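Long-range contacts in monooxygenase (Agrobacterium tumefaciens, PDB 2I7G), which probably catalyses a flavin-dependent monooxygenation, as in other enzymes of the bacterial luciferase-like family, on a TIM-barrel scaffold: residues 68-73 and 101-106; 126-131 and 195-200; 154-159 and 173-178; 167-172 and 184-189; 206-211 and 233-238. One frame throughout, in Å; residues are numbered along the deposited sequence.

Interaction 1: residues 68-73 and 101-106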
# COMPACT_ATOMS: atom_id res chain seq x y z
N LEU B 68 13.01 -0.59 -0.86
CA LEU B 68 12.61 0.83 -0.77
C LEU B 68 12.50 1.18 0.72
O LEU B 68 11.86 0.42 1.50
CB LEU B 68 11.23 1.05 -1.38
CG LEU B 68 11.07 0.64 -2.83
CD1 LEU B 68 9.64 0.98 -3.25
CD2 LEU B 68 12.04 1.42 -3.76
N GLY B 69 13.14 2.28 1.10
CA GLY B 69 13.15 2.70 2.50
C GLY B 69 12.05 3.69 2.83
O GLY B 69 11.57 4.43 1.97
N GLU B 70 11.63 3.66 4.09
CA GLU B 70 10.58 4.56 4.59
C GLU B 70 11.20 5.82 5.19
O GLU B 70 12.03 5.73 6.08
CB GLU B 70 9.82 3.84 5.72
CG GLU B 70 8.71 4.69 6.39
CD GLU B 70 8.09 4.03 7.63
OE1 GLU B 70 8.40 2.84 7.94
OE2 GLU B 70 7.30 4.74 8.30
N HIS B 71 10.77 6.98 4.71
CA HIS B 71 11.14 8.29 5.29
C HIS B 71 9.95 9.24 5.37
O HIS B 71 8.96 9.04 4.67
CB HIS B 71 12.28 8.93 4.49
CG HIS B 71 13.57 8.17 4.62
ND1 HIS B 71 14.55 8.49 5.54
CD2 HIS B 71 13.99 7.05 4.00
CE1 HIS B 71 15.52 7.59 5.47
NE2 HIS B 71 15.21 6.71 4.54
N HIS B 72 10.06 10.27 6.25
CA HIS B 72 8.97 11.21 6.51
C HIS B 72 9.51 12.64 6.43
O HIS B 72 9.59 13.37 7.44
CB HIS B 72 8.33 10.89 7.88
CG HIS B 72 7.69 9.55 7.90
ND1 HIS B 72 6.39 9.34 7.49
CD2 HIS B 72 8.19 8.32 8.22
CE1 HIS B 72 6.10 8.05 7.59
NE2 HIS B 72 7.18 7.41 8.02
N ARG B 73 9.89 13.05 5.22
CA ARG B 73 10.57 14.34 5.02
C ARG B 73 10.30 14.84 3.61
O ARG B 73 10.05 14.03 2.71
CB ARG B 73 12.08 14.13 5.20
CG ARG B 73 12.52 14.28 6.60
CD ARG B 73 13.98 13.95 6.77
NE ARG B 73 14.83 14.37 5.65
CZ ARG B 73 16.10 14.69 5.80
NH1 ARG B 73 16.64 14.65 7.02
NH2 ARG B 73 16.84 15.03 4.75
N VAL B 101 14.38 0.56 5.00
CA VAL B 101 13.72 -0.36 5.96
C VAL B 101 12.30 0.10 6.23
O VAL B 101 11.91 1.23 5.87
CB VAL B 101 14.47 -0.39 7.35
CG1 VAL B 101 15.94 -0.71 7.12
CG2 VAL B 101 14.34 0.96 8.07
N SER B 102 11.53 -0.79 6.82
CA SER B 102 10.26 -0.49 7.47
C SER B 102 10.65 -0.02 8.89
O SER B 102 11.32 -0.75 9.62
CB SER B 102 9.42 -1.76 7.57
OG SER B 102 8.84 -2.11 6.32
N VAL B 103 10.26 1.20 9.28
CA VAL B 103 10.55 1.67 10.65
C VAL B 103 9.43 1.08 11.54
O VAL B 103 8.43 1.73 11.90
CB VAL B 103 10.66 3.21 10.75
CG1 VAL B 103 11.04 3.63 12.19
CG2 VAL B 103 11.72 3.73 9.73
N LEU B 104 9.62 -0.19 11.86
CA LEU B 104 8.56 -0.96 12.47
C LEU B 104 8.09 -0.37 13.83
O LEU B 104 6.88 -0.43 14.16
CB LEU B 104 9.03 -2.41 12.63
CG LEU B 104 7.99 -3.36 13.23
CD1 LEU B 104 6.72 -3.42 12.32
CD2 LEU B 104 8.64 -4.76 13.41
N SER B 105 9.04 0.15 14.61
CA SER B 105 8.72 0.68 15.96
C SER B 105 7.57 1.68 15.96
O SER B 105 6.81 1.73 16.92
CB SER B 105 9.94 1.32 16.62
OG SER B 105 10.91 0.34 16.90
N SER B 106 7.46 2.46 14.88
CA SER B 106 6.46 3.53 14.81
C SER B 106 5.23 3.14 13.98
O SER B 106 4.39 3.99 13.74
CB SER B 106 7.07 4.88 14.36
OG SER B 106 8.00 4.66 13.33
O HOH W 1 7.06 3.92 10.84
O HOH W 2 14.49 3.57 5.44
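Glu70 meets Val103 because its CG lies opposite the backbone N (chi1 178°) and the rest of the chain runs straight on, carrying the carboxylate from one loop across to the next. In Val103, CG1 turned the same way puts CG2 beside the backbone N, where it flanks Glu70 OE1 together with CB, the two side chains crossing at about a right angle. Glu70 OE1 takes the amide of Val103 N at 2.8 Å, the donor coming from the anti side and 34° out of the carboxylate plane. Closer to the barrel strands, the backbones join directly: Glu70 N donates to Val101 O over 3.0 Å. A cis peptide precedes Val101; a non-prolyl cis bond near the end of this barrel strand is a recurring feature of luciferase-like monooxygenases.

OE2 serves other partners. His72 NE2 reaches Glu70 OE2 at 2.7 Å on the anti lone pair, with the oxygen in the imidazole plane. Water 1 gives one proton to Glu70 OE2 (2.7 Å) and another to Val103 O (2.8 Å), while accepting from Ser106 OG. Arg111 of the second subunit adds a salt bridge to the same carboxylate oxygen. A buried carboxylate is thus gripped at both oxygens, its rotation fixed, and a single acidic group ties two loops at the C-terminal ends of barrel strands to the dimer partner.

Interaction 2: residues 126-131 and 195-200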
# COMPACT_ATOMS: atom_id res chain seq x y z
N ARG B 126 6.97 -12.95 -3.69
CA ARG B 126 8.28 -12.26 -3.79
C ARG B 126 8.52 -11.14 -2.73
O ARG B 126 9.58 -10.44 -2.79
CB ARG B 126 8.45 -11.69 -5.19
CG ARG B 126 8.75 -12.74 -6.24
CD ARG B 126 8.87 -12.19 -7.62
NE ARG B 126 7.64 -11.58 -8.14
CZ ARG B 126 7.56 -10.35 -8.67
NH1 ARG B 126 8.61 -9.52 -8.74
NH2 ARG B 126 6.37 -9.95 -9.13
N ALA B 127 7.60 -10.98 -1.77
CA ALA B 127 7.72 -9.90 -0.77
C ALA B 127 8.60 -10.27 0.44
O ALA B 127 8.67 -11.45 0.85
CB ALA B 127 6.30 -9.41 -0.26
N GLU B 128 9.22 -9.22 1.01
CA GLU B 128 9.97 -9.34 2.26
C GLU B 128 9.86 -8.02 3.02
O GLU B 128 9.56 -6.93 2.44
CB GLU B 128 11.48 -9.63 2.00
CG GLU B 128 11.77 -10.82 1.11
CD GLU B 128 13.25 -11.11 1.01
OE1 GLU B 128 14.06 -10.29 1.52
OE2 GLU B 128 13.58 -12.14 0.38
N ILE B 129 10.09 -8.13 4.33
CA ILE B 129 10.12 -6.96 5.21
C ILE B 129 11.53 -6.86 5.79
O ILE B 129 12.06 -7.87 6.28
CB ILE B 129 9.11 -7.11 6.39
CG1 ILE B 129 7.67 -7.19 5.86
CG2 ILE B 129 9.33 -5.93 7.39
CD1 ILE B 129 6.63 -7.71 6.94
N MSE B 130 12.15 -5.68 5.72
CA MSE B 130 13.39 -5.45 6.46
C MSE B 130 13.10 -4.39 7.50
O MSE B 130 12.82 -3.22 7.16
CB MSE B 130 14.54 -5.04 5.54
CG MSE B 130 15.82 -4.80 6.31
SE MSE B 130 17.17 -3.88 5.17
CE MSE B 130 16.90 -4.77 3.45
N ALA B 131 13.07 -4.81 8.76
CA ALA B 131 12.68 -3.91 9.85
C ALA B 131 13.93 -3.30 10.48
O ALA B 131 14.93 -3.99 10.74
CB ALA B 131 11.91 -4.67 10.87
N PRO B 195 9.51 -13.59 4.67
CA PRO B 195 10.83 -13.25 5.24
C PRO B 195 10.82 -11.90 5.97
O PRO B 195 10.21 -10.89 5.50
CB PRO B 195 11.78 -13.26 4.03
CG PRO B 195 10.99 -14.01 2.95
CD PRO B 195 9.57 -13.72 3.20
N VAL B 196 11.42 -11.92 7.17
CA VAL B 196 11.63 -10.71 7.94
C VAL B 196 13.13 -10.63 8.26
O VAL B 196 13.69 -11.56 8.87
CB VAL B 196 10.81 -10.71 9.24
CG1 VAL B 196 11.18 -9.49 10.10
CG2 VAL B 196 9.30 -10.70 8.88
N TRP B 197 13.76 -9.58 7.76
CA TRP B 197 15.17 -9.28 8.02
C TRP B 197 15.25 -8.15 9.03
O TRP B 197 14.39 -7.28 9.06
CB TRP B 197 15.87 -8.77 6.74
CG TRP B 197 16.13 -9.85 5.73
CD1 TRP B 197 15.19 -10.55 5.00
CD2 TRP B 197 17.41 -10.32 5.31
NE1 TRP B 197 15.83 -11.45 4.17
CE2 TRP B 197 17.19 -11.32 4.34
CE3 TRP B 197 18.73 -10.03 5.69
CZ2 TRP B 197 18.24 -12.03 3.74
CZ3 TRP B 197 19.78 -10.72 5.08
CH2 TRP B 197 19.52 -11.71 4.11
N ILE B 198 16.32 -8.13 9.83
CA ILE B 198 16.57 -7.06 10.75
C ILE B 198 17.75 -6.22 10.22
O ILE B 198 18.87 -6.74 10.03
CB ILE B 198 16.89 -7.61 12.17
CG1 ILE B 198 15.74 -8.46 12.69
CG2 ILE B 198 17.23 -6.45 13.14
CD1 ILE B 198 14.37 -7.83 12.64
N ALA B 199 17.50 -4.94 9.98
CA ALA B 199 18.57 -4.00 9.60
C ALA B 199 19.30 -3.53 10.85
O ALA B 199 18.68 -3.13 11.84
CB ALA B 199 17.99 -2.80 8.82
N VAL B 200 20.63 -3.57 10.79
CA VAL B 200 21.46 -3.17 11.93
C VAL B 200 22.52 -2.18 11.42
O VAL B 200 22.96 -2.27 10.26
CB VAL B 200 22.06 -4.40 12.62
CG1 VAL B 200 20.95 -5.31 13.15
CG2 VAL B 200 22.99 -5.22 11.68
O HOH W 3 14.84 -13.68 2.39
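Glu128 and Trp197 lie side by side and point the same way, carboxylate and indole planes only 13° apart. They do not bond directly: Glu128 OE1 stands 3.4 Å from Trp197 NE1 at a poor angle, and water 3 mediates instead, accepting from NE1 at the ring edge and donating weakly to Glu128 OE2. The carboxylate is held by salt bridges to Arg96 and Arg329. Lower down the same side chain, Glu128 CG packs on Pro195 CG at 3.8 Å, at about a right angle to the proline.

Strands 127-131 and 196-200 are neighbouring parallel staves of the TIM barrel, their short axes 28° apart. Four backbone bonds join them in the alternating parallel pattern; Trp197 N to Ile129 O and Ala131 N to Trp197 O are both 2.8 Å.

Side chains alternate accordingly. Met130, present as selenomethionine, has its CG trans to the amide nitrogen (chi1 180°) and lies along the Trp197 face of the sheet, its CG 4.0 Å from Trp197 CB and 3.9 Å from Ala199 CB. Ile129, Ala131, Val196 and Ile198 turn to the other face, where Ile129 CB meets Val196 CG2 at 4.4 Å beneath helix 150-166.

Interaction 3: residues 154-159 and 173-178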
# COMPACT_ATOMS: atom_id res chain seq x y z
N PHE B 154 10.30 -1.62 19.51
CA PHE B 154 10.84 -2.50 18.49
C PHE B 154 10.71 -3.95 18.91
O PHE B 154 10.25 -4.77 18.12
CB PHE B 154 12.28 -2.17 18.15
CG PHE B 154 12.79 -2.89 16.94
CD1 PHE B 154 12.36 -2.52 15.64
CD2 PHE B 154 13.67 -3.95 17.08
CE1 PHE B 154 12.86 -3.19 14.49
CE2 PHE B 154 14.17 -4.63 15.93
CZ PHE B 154 13.78 -4.25 14.66
N ALA B 155 11.05 -4.24 20.16
CA ALA B 155 10.99 -5.61 20.66
C ALA B 155 9.56 -6.17 20.58
O ALA B 155 9.35 -7.27 20.07
CB ALA B 155 11.48 -5.67 22.08
N GLU B 156 8.60 -5.41 21.07
CA GLU B 156 7.21 -5.91 21.15
C GLU B 156 6.64 -6.03 19.74
O GLU B 156 5.98 -6.99 19.40
CB GLU B 156 6.33 -4.99 21.99
CG GLU B 156 6.63 -5.10 23.48
CD GLU B 156 5.56 -4.47 24.35
OE1 GLU B 156 4.52 -4.03 23.80
OE2 GLU B 156 5.76 -4.41 25.59
N LYS B 157 6.91 -5.02 18.91
CA LYS B 157 6.28 -5.02 17.57
C LYS B 157 6.88 -6.07 16.65
O LYS B 157 6.19 -6.68 15.83
CB LYS B 157 6.30 -3.62 16.96
CG LYS B 157 5.30 -2.71 17.67
CD LYS B 157 5.42 -1.23 17.18
CE LYS B 157 4.26 -0.42 17.72
NZ LYS B 157 4.23 0.96 17.14
N LEU B 158 8.18 -6.30 16.82
CA LEU B 158 8.84 -7.38 16.11
C LEU B 158 8.23 -8.68 16.61
O LEU B 158 7.93 -9.56 15.78
CB LEU B 158 10.36 -7.34 16.31
CG LEU B 158 11.14 -8.48 15.65
CD1 LEU B 158 10.87 -8.56 14.14
CD2 LEU B 158 12.63 -8.30 15.86
N ASP B 159 8.08 -8.84 17.98
CA ASP B 159 7.48 -10.06 18.52
C ASP B 159 6.07 -10.27 17.92
O ASP B 159 5.73 -11.36 17.43
CB ASP B 159 7.39 -9.98 20.05
CG ASP B 159 6.90 -11.26 20.67
OD1 ASP B 159 7.64 -12.26 20.60
OD2 ASP B 159 5.81 -11.25 21.27
N SER B 173 -0.32 -10.08 23.60
CA SER B 173 -0.45 -8.88 24.43
C SER B 173 0.93 -8.33 24.82
O SER B 173 1.92 -9.05 24.77
CB SER B 173 -1.34 -9.14 25.66
OG SER B 173 -0.71 -10.07 26.52
N GLY B 174 0.98 -7.04 25.13
CA GLY B 174 2.25 -6.39 25.49
C GLY B 174 1.95 -5.12 26.25
O GLY B 174 0.87 -4.99 26.87
N THR B 175 2.87 -4.17 26.21
CA THR B 175 2.73 -2.93 26.96
C THR B 175 2.60 -1.70 26.05
O THR B 175 2.14 -0.65 26.51
CB THR B 175 3.92 -2.71 27.95
OG1 THR B 175 5.10 -2.39 27.21
CG2 THR B 175 4.19 -3.95 28.79
N LYS B 176 3.02 -1.81 24.79
CA LYS B 176 3.10 -0.67 23.87
C LYS B 176 2.23 -0.85 22.63
O LYS B 176 2.40 -0.12 21.63
CB LYS B 176 4.56 -0.42 23.42
CG LYS B 176 5.57 -0.09 24.50
CD LYS B 176 5.14 1.10 25.35
CE LYS B 176 6.32 1.78 25.99
NZ LYS B 176 5.87 2.60 27.15
N HIS B 177 1.32 -1.82 22.66
CA HIS B 177 0.44 -2.12 21.54
C HIS B 177 -0.81 -2.80 22.11
O HIS B 177 -0.70 -3.59 23.05
CB HIS B 177 1.14 -3.02 20.50
CG HIS B 177 0.34 -3.27 19.24
ND1 HIS B 177 -0.72 -4.15 19.18
CD2 HIS B 177 0.44 -2.74 17.99
CE1 HIS B 177 -1.22 -4.16 17.96
NE2 HIS B 177 -0.54 -3.31 17.22
N PRO B 178 -2.01 -2.48 21.57
CA PRO B 178 -3.20 -3.16 22.09
C PRO B 178 -3.16 -4.69 21.97
O PRO B 178 -2.50 -5.24 21.06
CB PRO B 178 -4.35 -2.57 21.25
CG PRO B 178 -3.80 -1.28 20.71
CD PRO B 178 -2.33 -1.49 20.52
O HOH W 4 1.87 0.98 19.39
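Hydrogen bonds dominate where Glu156 meets Thr175 and Lys176. The side chain of this helix residue runs straight beyond CG, and its carboxylate enters the bend of the loop, whose donors gather round both oxygens. Lys176 N gives the straighter backbone bond, 2.9 Å to Glu156 OE1, arriving on the syn side and 25° out of the carboxylate plane. Thr175 N lies between the oxygens and bonds weakly to each, at 2.9 Å to Glu156 OE1 and 3.0 Å to Glu156 OE2. Thr175 OG1, placed between its own amide nitrogen and carbonyl carbon (chi1 71°), completes the grip by donating to Glu156 OE2 at 2.7 Å. Two consecutive amides and a hydroxyl therefore hold the group against rotation. Farther along the loop, His177 turns its ND1 to Pro178 O, while its NE2 bonds to Asp108.

The loop is the turn of a β-hairpin, joining strands 169-172 and 180-181 of a small antiparallel sheet, and the bonds fasten it to helix 150-166, which packs against the barrel strands.

Van der Waals contact is slighter. Gly174 CA passes 3.7 Å from Glu156 OE1, and Lys157 CE comes to the edge of the His177 ring, 4.5 Å from CD2.

Water-mediated contact involves Lys157. Water 4 donates to Lys176 O at 2.6 Å and accepts only weakly from Lys157 NZ, whose stronger partners include the carbonyl of Ser105.

Interaction 4: residues 167-172 and 184-189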
# COMPACT_ATOMS: atom_id res chain seq x y z
N GLN B 167 1.05 -17.94 12.17
CA GLN B 167 -0.27 -18.60 12.03
C GLN B 167 -1.36 -17.60 11.80
O GLN B 167 -1.19 -16.44 12.08
CB GLN B 167 -0.60 -19.38 13.27
CG GLN B 167 -0.69 -18.56 14.51
CD GLN B 167 -0.87 -19.43 15.74
OE1 GLN B 167 -1.73 -20.32 15.77
NE2 GLN B 167 -0.07 -19.18 16.77
N GLU B 168 -2.50 -18.10 11.33
CA GLU B 168 -3.62 -17.26 10.91
C GLU B 168 -4.26 -16.49 12.07
O GLU B 168 -4.51 -15.29 11.95
CB GLU B 168 -4.66 -18.14 10.22
CG GLU B 168 -5.87 -17.43 9.65
CD GLU B 168 -6.71 -18.35 8.77
OE1 GLU B 168 -6.11 -19.06 7.92
OE2 GLU B 168 -7.95 -18.39 8.93
N VAL B 169 -4.50 -17.19 13.18
CA VAL B 169 -5.24 -16.62 14.31
C VAL B 169 -4.28 -16.46 15.47
O VAL B 169 -3.61 -17.43 15.85
CB VAL B 169 -6.43 -17.54 14.70
CG1 VAL B 169 -7.13 -17.03 16.00
CG2 VAL B 169 -7.42 -17.60 13.54
N VAL B 170 -4.17 -15.24 16.00
CA VAL B 170 -3.21 -14.97 17.09
C VAL B 170 -3.84 -14.41 18.35
O VAL B 170 -4.88 -13.73 18.31
CB VAL B 170 -2.06 -14.03 16.67
CG1 VAL B 170 -1.24 -14.64 15.53
CG2 VAL B 170 -2.61 -12.67 16.28
N THR B 171 -3.19 -14.71 19.48
CA THR B 171 -3.46 -14.10 20.77
C THR B 171 -2.12 -13.53 21.21
O THR B 171 -1.12 -14.26 21.31
CB THR B 171 -4.02 -15.13 21.79
OG1 THR B 171 -5.34 -15.50 21.38
CG2 THR B 171 -4.07 -14.53 23.21
N TRP B 172 -2.08 -12.22 21.44
CA TRP B 172 -0.84 -11.51 21.72
C TRP B 172 -1.19 -10.37 22.64
O TRP B 172 -2.24 -9.77 22.51
CB TRP B 172 -0.19 -10.97 20.42
CG TRP B 172 1.12 -10.25 20.67
CD1 TRP B 172 2.39 -10.79 20.62
CD2 TRP B 172 1.29 -8.87 21.08
NE1 TRP B 172 3.32 -9.84 20.93
CE2 TRP B 172 2.69 -8.65 21.23
CE3 TRP B 172 0.41 -7.80 21.31
CZ2 TRP B 172 3.23 -7.40 21.61
CZ3 TRP B 172 0.94 -6.56 21.69
CH2 TRP B 172 2.34 -6.37 21.84
N GLY B 184 -8.14 -13.55 13.58
CA GLY B 184 -7.44 -13.87 12.32
C GLY B 184 -6.95 -12.60 11.64
O GLY B 184 -7.62 -11.55 11.69
N VAL B 185 -5.80 -12.69 10.95
CA VAL B 185 -5.25 -11.54 10.23
C VAL B 185 -5.14 -11.90 8.76
O VAL B 185 -4.47 -12.87 8.41
CB VAL B 185 -3.88 -11.07 10.78
CG1 VAL B 185 -3.33 -9.89 9.95
CG2 VAL B 185 -4.05 -10.67 12.27
N TYR B 186 -5.82 -11.13 7.90
CA TYR B 186 -6.01 -11.49 6.49
C TYR B 186 -5.52 -10.33 5.58
O TYR B 186 -5.53 -9.16 6.00
CB TYR B 186 -7.51 -11.78 6.22
CG TYR B 186 -7.98 -12.90 7.12
CD1 TYR B 186 -7.56 -14.21 6.89
CD2 TYR B 186 -8.71 -12.61 8.28
CE1 TYR B 186 -7.93 -15.25 7.77
CE2 TYR B 186 -9.10 -13.64 9.17
CZ TYR B 186 -8.68 -14.94 8.91
OH TYR B 186 -9.04 -15.91 9.81
N PRO B 187 -5.14 -10.63 4.31
CA PRO B 187 -5.09 -11.95 3.72
C PRO B 187 -3.79 -12.67 4.10
O PRO B 187 -2.77 -12.02 4.42
CB PRO B 187 -5.09 -11.67 2.21
CG PRO B 187 -4.30 -10.40 2.09
CD PRO B 187 -4.72 -9.58 3.35
N ARG B 188 -3.83 -14.00 4.04
CA ARG B 188 -2.61 -14.78 4.29
C ARG B 188 -1.69 -14.66 3.06
O ARG B 188 -2.18 -14.59 1.93
CB ARG B 188 -2.96 -16.26 4.55
CG ARG B 188 -3.94 -16.48 5.72
CD ARG B 188 -3.50 -15.67 6.94
NE ARG B 188 -2.19 -16.09 7.44
CZ ARG B 188 -1.54 -15.50 8.45
NH1 ARG B 188 -2.05 -14.39 9.03
NH2 ARG B 188 -0.38 -16.01 8.86
N PRO B 189 -0.37 -14.57 3.28
CA PRO B 189 0.51 -14.46 2.12
C PRO B 189 0.64 -15.76 1.38
O PRO B 189 0.09 -16.80 1.82
CB PRO B 189 1.86 -14.08 2.74
CG PRO B 189 1.84 -14.61 4.10
CD PRO B 189 0.37 -14.53 4.56
O HOH W 5 -1.88 -13.78 11.89
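Glu168 packs against Tyr186 and Arg188 in the compact part of this contact, while Val169 and Gly184 meet on its looser side. With CG swung away from the amide nitrogen (chi1 -177°), the Glu168 chain passes across Tyr186 and Arg188 at an angle. In the one described of its two deposited conformers, Tyr186 OH donates to Glu168 OE2 at 2.8 Å, a bond less certain for the residue as a whole; the oxygen lies in the plane of the phenol ring, at its edge, while carboxylate and ring planes stand 71° apart. The guanidinium of Arg188 lies flat over the backbone, one face centred on Glu168 CA, with Arg188 CZ 3.7 Å from that atom. Its rotation is fixed by Arg188 NH1 donating to Val185 O at 2.9 Å, in the guanidinium plane, and by NH2 bonding to Leu164 O of helix 150-166. Main chain meets main chain beside it, Val185 N bonding to Glu168 O at 3.1 Å, and Gly184 CA adds a CA-H...O contact to that same carbonyl. Water 5 accepts from Arg188 NH1 and lies 2.8 Å from Gln167 O.

The other side is thinner. Val169 and Gly184 form an antiparallel non-hydrogen-bonded pair, and Val169 CG2 only brushes Gly184 CA at 3.9 Å. Val169 is largely open to solvent, and the exposed Gln167 turns its side chain away from the facing segment.

The pair sits at one edge of the three-stranded antiparallel sheet. Val170 and Val185 rest on Leu164 of helix 150-166, Pro189 leans on helix 109-122, and Arg40 of the second subunit pairs with Glu168 OE1.

Interaction 5: residues 206-211 and 233-238. With SO4 (sulfate ion), chain E.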
# COMPACT_ATOMS: atom_id res chain seq x y z
N SER B 206 22.05 -4.72 18.89
CA SER B 206 21.10 -5.01 17.82
C SER B 206 21.46 -6.29 17.05
O SER B 206 20.60 -7.16 16.79
CB SER B 206 21.07 -3.82 16.84
OG SER B 206 20.34 -2.76 17.43
N VAL B 207 22.74 -6.39 16.70
CA VAL B 207 23.25 -7.55 15.98
C VAL B 207 23.06 -8.85 16.78
O VAL B 207 22.56 -9.86 16.25
CB VAL B 207 24.73 -7.35 15.63
CG1 VAL B 207 25.25 -8.57 14.95
CG2 VAL B 207 24.90 -6.15 14.70
N ALA B 208 23.48 -8.83 18.05
CA ALA B 208 23.35 -10.00 18.92
C ALA B 208 21.90 -10.42 19.10
O ALA B 208 21.57 -11.59 19.05
CB ALA B 208 24.01 -9.73 20.29
N ARG B 209 21.02 -9.45 19.28
CA ARG B 209 19.62 -9.78 19.46
C ARG B 209 19.07 -10.53 18.23
O ARG B 209 18.42 -11.57 18.38
CB ARG B 209 18.81 -8.52 19.77
CG ARG B 209 17.37 -8.78 20.23
CD ARG B 209 17.26 -9.87 21.30
NE ARG B 209 15.87 -10.32 21.44
CZ ARG B 209 15.49 -11.42 22.08
NH1 ARG B 209 14.20 -11.74 22.14
NH2 ARG B 209 16.39 -12.23 22.64
N ALA B 210 19.36 -10.02 17.03
CA ALA B 210 18.95 -10.68 15.78
C ALA B 210 19.45 -12.15 15.72
O ALA B 210 18.72 -13.05 15.32
CB ALA B 210 19.50 -9.90 14.60
N GLY B 211 20.71 -12.36 16.07
CA GLY B 211 21.30 -13.72 16.08
C GLY B 211 20.62 -14.65 17.08
O GLY B 211 20.30 -15.79 16.75
N PHE B 233 29.56 -9.62 12.45
CA PHE B 233 28.96 -10.88 12.01
C PHE B 233 29.41 -12.05 12.91
O PHE B 233 28.65 -13.01 13.08
CB PHE B 233 29.28 -11.19 10.55
CG PHE B 233 28.43 -10.39 9.58
CD1 PHE B 233 27.23 -9.82 10.01
CD2 PHE B 233 28.81 -10.25 8.27
CE1 PHE B 233 26.43 -9.08 9.11
CE2 PHE B 233 28.02 -9.52 7.36
CZ PHE B 233 26.84 -8.95 7.78
N ASP B 234 30.64 -11.97 13.46
CA ASP B 234 31.08 -12.89 14.54
C ASP B 234 30.09 -12.91 15.67
O ASP B 234 29.69 -13.97 16.17
CB ASP B 234 32.45 -12.49 15.16
CG ASP B 234 33.64 -12.76 14.25
OD1 ASP B 234 33.42 -13.34 13.16
OD2 ASP B 234 34.80 -12.40 14.65
N LEU B 235 29.71 -11.72 16.12
CA LEU B 235 28.83 -11.58 17.25
C LEU B 235 27.43 -12.12 16.95
O LEU B 235 26.82 -12.76 17.80
CB LEU B 235 28.77 -10.11 17.61
CG LEU B 235 27.99 -9.66 18.83
CD1 LEU B 235 28.60 -10.25 20.11
CD2 LEU B 235 28.12 -8.15 18.82
N TYR B 236 26.93 -11.84 15.74
CA TYR B 236 25.68 -12.43 15.24
C TYR B 236 25.70 -13.97 15.35
O TYR B 236 24.80 -14.58 15.92
CB TYR B 236 25.53 -12.01 13.78
CG TYR B 236 24.38 -12.61 13.05
CD1 TYR B 236 23.07 -12.35 13.44
CD2 TYR B 236 24.60 -13.44 11.94
CE1 TYR B 236 21.96 -12.90 12.75
CE2 TYR B 236 23.53 -14.01 11.25
CZ TYR B 236 22.21 -13.72 11.65
OH TYR B 236 21.15 -14.25 10.95
N HIS B 237 26.72 -14.59 14.77
CA HIS B 237 26.82 -16.06 14.77
C HIS B 237 27.03 -16.62 16.17
O HIS B 237 26.50 -17.68 16.49
CB HIS B 237 27.93 -16.53 13.81
CG HIS B 237 27.66 -16.20 12.37
ND1 HIS B 237 26.58 -16.71 11.69
CD2 HIS B 237 28.34 -15.44 11.48
CE1 HIS B 237 26.58 -16.25 10.45
NE2 HIS B 237 27.64 -15.47 10.30
N GLU B 238 27.80 -15.91 17.00
CA GLU B 238 28.06 -16.37 18.38
C GLU B 238 26.79 -16.28 19.23
O GLU B 238 26.47 -17.19 19.98
CB GLU B 238 29.22 -15.59 19.00
CG GLU B 238 29.57 -15.91 20.46
CD GLU B 238 30.20 -17.28 20.67
OE1 GLU B 238 30.44 -18.04 19.69
OE2 GLU B 238 30.48 -17.60 21.85
S SO4 E . 20.93 -0.12 15.20
O1 SO4 E . 19.64 0.15 14.58
O2 SO4 E . 21.56 -1.32 14.67
O3 SO4 E . 21.82 1.03 14.98
O4 SO4 E . 20.66 -0.30 16.63
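Val207 and Tyr236 mark where two consecutive helices on the outside of the TIM barrel pack together, running in the same general direction with short-segment axes 7.5 Å apart at an angle of 34°. The closeness depends on Gly211: with no side chain in the way, its CA comes 4.6 Å from Tyr236 CA and 3.5 Å from Tyr236 CD1. A chi1 of 175° takes Tyr236 CG to the far side of CB from the backbone N, directing the ring across the Gly211 end of helix segment 206-211, with Val207 O in the ring plane at its edge. One turn earlier in that helix, Val207 CG1 presses on Tyr236 CB at 3.6 Å, the two side chains crossing at about a right angle. Ala208 CB meets Leu235 CG at 4.2 Å. No hydrogen bond links the segments; the polar end of Tyr236 instead donates to Leu215 O.

Away from the interface, Ser206 OG donates to sulfate O4 at 2.6 Å, and Gly201 N binds the same ion, which probably came from the crystallisation liquor.

Between the two helices the chain runs through strand 217-220, and Ala210 and Tyr236 both lie on its Val217. Val207 covers Val200 of strand 196-200, while Phe233 reaches on to strand 252-260.

Strand, helix and loop contacts here form a connected set running outward from the barrel wall. Interaction 2 lies deepest, and interaction 1 continues it: Ser102 N reaches Met130 O at 2.8 Å, probably a hydrogen bond. Outward, Leu158 CD2 of interaction 3 packs on Ile198 CD1 at 3.7 Å, and Asp159 OD2 then meets Trp172 NE1 of interaction 4 at 2.9 Å. Interaction 5 touches interaction 2 through Val207 CG2 and Val200 CG2 (3.7 Å), but its centre lies about 29 Å from that of interaction 4. Interactions 1 and 4 both reach the second subunit. The sulfate beside strand 196-200 is consistent with a flavin phosphate site, as in bacterial luciferase.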